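PDB 6CT6: lactate dehydrogenase from Eimeria maxima, which catalyses the NAD(H)-dependent interconversion of pyruvate and lactate, and is captured here with NADH and the pyruvate analogue oxamate in its active site. Local coordinates for residues Met24-Leu27 against Cys28-Glu32; Cys269-Asn272 against Gly273-Asn276. One frame throughout, in Å; residues are numbered along the deposited sequence.

Contact 1 (Met24-Leu27 against Cys28-Glu32)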
loop_
_atom_site.group_PDB
_atom_site.type_symbol
_atom_site.label_atom_id
_atom_site.label_comp_id
_atom_site.label_asym_id
_atom_site.label_seq_id
_atom_site.Cartn_x
_atom_site.Cartn_y
_atom_site.Cartn_z
ATOM N N MET B 24 2.977 -5.618 -1.102
ATOM C CA MET B 24 3.079 -6.429 -2.311
ATOM C C MET B 24 1.757 -7.118 -2.631
ATOM O O MET B 24 1.391 -7.256 -3.804
ATOM C CB MET B 24 4.206 -7.451 -2.155
ATOM C CG MET B 24 5.595 -6.818 -2.077
ATOM S SD MET B 24 6.958 -8.002 -2.041
ATOM C CE MET B 24 6.642 -8.881 -0.507
ATOM N N ALA B 25 1.025 -7.556 -1.605
ATOM C CA ALA B 25 -0.290 -8.147 -1.835
ATOM C C ALA B 25 -1.251 -7.121 -2.423
ATOM O O ALA B 25 -2.042 -7.438 -3.320
ATOM C CB ALA B 25 -0.843 -8.712 -0.527
ATOM N N PHE B 26 -1.201 -5.889 -1.918
ATOM C CA PHE B 26 -1.978 -4.793 -2.486
ATOM C C PHE B 26 -1.676 -4.620 -3.972
ATOM O O PHE B 26 -2.588 -4.443 -4.787
ATOM C CB PHE B 26 -1.664 -3.517 -1.701
ATOM C CG PHE B 26 -2.563 -2.348 -2.005
ATOM C CD1 PHE B 26 -3.916 -2.514 -2.265
ATOM C CD2 PHE B 26 -2.049 -1.061 -1.979
ATOM C CE1 PHE B 26 -4.722 -1.413 -2.518
ATOM C CE2 PHE B 26 -2.846 0.031 -2.229
ATOM C CZ PHE B 26 -4.183 -0.139 -2.497
ATOM N N LEU B 27 -0.391 -4.673 -4.343
ATOM C CA LEU B 27 -0.009 -4.508 -5.743
ATOM C C LEU B 27 -0.560 -5.631 -6.611
ATOM O O LEU B 27 -0.971 -5.396 -7.755
ATOM C CB LEU B 27 1.514 -4.440 -5.858
ATOM C CG LEU B 27 2.147 -3.121 -5.405
ATOM C CD1 LEU B 27 3.628 -3.313 -5.135
ATOM C CD2 LEU B 27 1.934 -2.036 -6.446
ATOM N N CYS B 28 -0.563 -6.862 -6.096
ATOM C CA CYS B 28 -1.108 -7.981 -6.858
ATOM C C CYS B 28 -2.592 -7.781 -7.132
ATOM O O CYS B 28 -3.069 -8.016 -8.250
ATOM C CB CYS B 28 -0.867 -9.290 -6.107
ATOM S SG CYS B 28 0.867 -9.821 -6.088
ATOM N N SER B 29 -3.340 -7.344 -6.117
ATOM C CA SER B 29 -4.754 -7.035 -6.301
ATOM C C SER B 29 -4.947 -5.971 -7.375
ATOM O O SER B 29 -5.748 -6.142 -8.302
ATOM C CB SER B 29 -5.352 -6.574 -4.969
ATOM O OG SER B 29 -6.701 -6.167 -5.111
ATOM N N LEU B 30 -4.206 -4.866 -7.272
ATOM C CA LEU B 30 -4.381 -3.748 -8.195
ATOM C C LEU B 30 -3.955 -4.114 -9.613
ATOM O O LEU B 30 -4.590 -3.686 -10.585
ATOM C CB LEU B 30 -3.585 -2.537 -7.698
ATOM C CG LEU B 30 -4.013 -1.895 -6.376
ATOM C CD1 LEU B 30 -2.954 -0.905 -5.907
ATOM C CD2 LEU B 30 -5.361 -1.200 -6.505
ATOM N N LYS B 31 -2.882 -4.892 -9.756
ATOM C CA LYS B 31 -2.343 -5.231 -11.066
ATOM C C LYS B 31 -2.963 -6.485 -11.670
ATOM O O LYS B 31 -2.669 -6.802 -12.828
ATOM C CB LYS B 31 -0.821 -5.424 -10.981
ATOM C CG LYS B 31 -0.036 -4.162 -10.640
ATOM C CD LYS B 31 1.446 -4.461 -10.402
ATOM C CE LYS B 31 2.213 -4.685 -11.700
ATOM N NZ LYS B 31 2.366 -3.438 -12.496
ATOM N N GLU B 32 -3.817 -7.192 -10.932
ATOM C CA GLU B 32 -4.333 -8.493 -11.362
ATOM C C GLU B 32 -3.188 -9.412 -11.767
ATOM O O GLU B 32 -3.248 -10.109 -12.783
ATOM C CB GLU B 32 -5.329 -8.347 -12.512
ATOM C CG GLU B 32 -6.534 -7.495 -12.196
ATOM C CD GLU B 32 -7.467 -7.366 -13.381
ATOM O OE1 GLU B 32 -7.806 -8.406 -13.988
ATOM O OE2 GLU B 32 -7.848 -6.225 -13.720
#

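Contact 2 (Cys269-Asn272 against Gly273-Asn276)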
loop_
_atom_site.group_PDB
_atom_site.type_symbol
_atom_site.label_atom_id
_atom_site.label_comp_id
_atom_site.label_asym_id
_atom_site.label_seq_id
_atom_site.Cartn_x
_atom_site.Cartn_y
_atom_site.Cartn_z
ATOM N N CYS B 269 22.656 -11.720 -6.885
ATOM C CA CYS B 269 22.726 -12.964 -7.636
ATOM C C CYS B 269 23.921 -13.792 -7.187
ATOM O O CYS B 269 24.961 -13.252 -6.798
ATOM C CB CYS B 269 22.857 -12.703 -9.143
ATOM S SG CYS B 269 21.447 -11.900 -9.903
ATOM N N TYR B 270 23.769 -15.113 -7.269
ATOM C CA TYR B 270 24.878 -16.019 -6.993
ATOM C C TYR B 270 25.930 -15.895 -8.090
ATOM O O TYR B 270 25.636 -16.107 -9.271
ATOM C CB TYR B 270 24.380 -17.458 -6.898
ATOM C CG TYR B 270 25.489 -18.453 -6.661
ATOM C CD1 TYR B 270 25.946 -18.722 -5.378
ATOM C CD2 TYR B 270 26.084 -19.121 -7.723
ATOM C CE1 TYR B 270 26.965 -19.629 -5.159
ATOM C CE2 TYR B 270 27.103 -20.029 -7.516
ATOM C CZ TYR B 270 27.540 -20.280 -6.233
ATOM O OH TYR B 270 28.555 -21.186 -6.030
ATOM N N LEU B 271 27.157 -15.560 -7.698
ATOM C CA LEU B 271 28.267 -15.381 -8.623
ATOM C C LEU B 271 29.387 -16.354 -8.284
ATOM O O LEU B 271 29.694 -16.575 -7.109
ATOM C CB LEU B 271 28.808 -13.951 -8.561
ATOM C CG LEU B 271 27.801 -12.826 -8.781
ATOM C CD1 LEU B 271 28.452 -11.488 -8.474
ATOM C CD2 LEU B 271 27.267 -12.863 -10.200
ATOM N N ASN B 272 30.000 -16.934 -9.318
ATOM C CA ASN B 272 31.215 -17.739 -9.153
ATOM C C ASN B 272 32.155 -17.373 -10.299
ATOM O O ASN B 272 32.141 -18.007 -11.358
ATOM C CB ASN B 272 30.914 -19.232 -9.124
ATOM C CG ASN B 272 32.057 -20.037 -8.537
ATOM O OD1 ASN B 272 32.247 -20.067 -7.321
ATOM N ND2 ASN B 272 32.830 -20.689 -9.398
ATOM N N GLY B 273 32.971 -16.345 -10.075
ATOM C CA GLY B 273 33.872 -15.843 -11.091
ATOM C C GLY B 273 33.619 -14.384 -11.404
ATOM O O GLY B 273 34.523 -13.550 -11.303
ATOM N N GLN B 274 32.381 -14.066 -11.773
ATOM C CA GLN B 274 32.043 -12.707 -12.172
ATOM C C GLN B 274 32.341 -11.730 -11.044
ATOM O O GLN B 274 32.126 -12.030 -9.866
ATOM C CB GLN B 274 30.564 -12.610 -12.557
ATOM C CG GLN B 274 30.086 -13.650 -13.563
ATOM C CD GLN B 274 29.550 -14.904 -12.898
ATOM O OE1 GLN B 274 29.915 -15.225 -11.766
ATOM N NE2 GLN B 274 28.670 -15.614 -13.596
ATOM N N TYR B 275 32.838 -10.552 -11.413
ATOM C CA TYR B 275 33.063 -9.461 -10.471
ATOM C C TYR B 275 34.053 -9.835 -9.374
ATOM O O TYR B 275 34.047 -9.232 -8.295
ATOM C CB TYR B 275 31.741 -9.000 -9.848
ATOM C CG TYR B 275 30.829 -8.324 -10.841
ATOM C CD1 TYR B 275 30.912 -6.959 -11.061
ATOM C CD2 TYR B 275 29.894 -9.052 -11.564
ATOM C CE1 TYR B 275 30.087 -6.332 -11.970
ATOM C CE2 TYR B 275 29.063 -8.434 -12.477
ATOM C CZ TYR B 275 29.165 -7.073 -12.675
ATOM O OH TYR B 275 28.342 -6.448 -13.582
ATOM N N ASN B 276 34.909 -10.822 -9.626
ATOM C CA ASN B 276 35.881 -11.288 -8.645
ATOM C C ASN B 276 35.201 -11.883 -7.416
ATOM O O ASN B 276 35.785 -11.909 -6.328
ATOM C CB ASN B 276 36.826 -10.152 -8.236
ATOM C CG ASN B 276 38.098 -10.655 -7.591
ATOM O OD1 ASN B 276 38.277 -10.551 -6.379
ATOM N ND2 ASN B 276 38.991 -11.212 -8.403
HETATM O O HOH W 1 26.697 -17.434 -11.588
#

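Contact 1 (Met24-Leu27 against Cys28-Glu32)
Phe-26 and Leu-30, one helical turn apart, make the main side-chain contact. The methyl CD1 of Leu-30 sits over the centre of the Phe-26 ring, 3.7 Å from its centroid and 11° off the ring normal, a CH-pi contact made from above a face. With CG anti to the backbone N (chi1 -170°), the Phe-26 ring stands out from the helix beside its own carbonyl carbon, and Leu-30 reaches back from the next turn to cover that face. A flat ring and a branched aliphatic chain suit this place, since the second subunit continues the apolar surface: its Tyr-244 ring meets Phe-26, and Leu-27 and Leu-30 each pack on the other's counterpart there.

Further apolar packing joins the helix to its own subunit. Ala-25, with its single methyl, lets the helix lie on Val-36 and Leu-38 of strand 35-39, while Met-24 and Cys-28 touch Ile-251 of helix 244-259.

Main-chain hydrogen bonds hold the turn: each N-H from Cys-28 to Lys-31 bonds the carbonyl four residues back, as Lys-31 N does to Leu-27 O at 2.8 Å. Among side chains, the hydroxyl OG of buried Ser-29 is satisfied by Ser-57 and Asn-56.

Lys-31 is exposed, which suits a long charged chain; its aliphatic part lies along Leu-27 O, with CB 3.2 Å from that oxygen.

At Glu-32 the helix ends with positive phi (51°) in a Schellman motif, closing the helix of the first beta-alpha-beta unit of the Rossmann-type NAD-binding domain.

Contact 2 (Cys269-Asn272 against Gly273-Asn276)
Leu-271 and Gln-274 meet in the connection of the beta-hairpin formed by strands 263-272 and 281-289, in the alpha/beta C-terminal domain. The packed side centres on Leu-271, which touches both the aliphatic part and the amide oxygen of Gln-274: its CB lies 3.6 Å from Gln-274 OE1, and its CD2 4.1 Å from Gln-274 CB. Leu-271 CD1 approaches CD2 of the Tyr-275 ring obliquely at 4.2 Å. A branched leucine suits this buried place because it can touch Gln-274 and Tyr-275 and also Leu-282 of the next strand. Tyr-275 combines a broad ring, packed on Val-284, Pro-285 and Leu-309, with a hydroxyl that bonds Ile-297 O and Leu-299 N.

The other side is looser and wetter. Asn-272 and Gly-273 are exposed, and Asn-272 offers a polar side chain fit for that surface. Gly-273 has a positive phi (121°), and a CB there would collide with Asn-272 O; glycine is therefore the residue that fits this bend. One water accepts a weak hydrogen bond from Gln-274 NE2 and donates to Tyr-270 O, 2.9 Å away, a loose water link between the amide and the strand.

Between the two sides, Gln-274 folds back on the chain through a bend at chi2 (91°), which brings its amide back to the main chain at Asn-272. There OE1 accepts the backbone N-H of Asn-272 at 3.0 Å, the donor lying in the carbonyl plane although the N-H points somewhat off line, at 131°.

In the fold
Contact 1 comes first along the chain and contact 2 far later, with no overlap between them. Their centres are 33 Å apart and their nearest atoms about 17 Å, on opposite sides of the chain's centre. Residues 24-32 belong to helix 19-31 of the NAD-binding domain, between strands 11-15 and 35-39; residues 269-276 belong to the C-terminal domain, on strand 263-272 and in the loop after it. One mixed sheet nevertheless includes the strands flanking contact 1 and the strand of contact 2. Contact 1 meets Tyr-244 and Thr-248 of the second subunit, which belong to the C-terminal range there; contact 2 is not touched by another chain of the assembly.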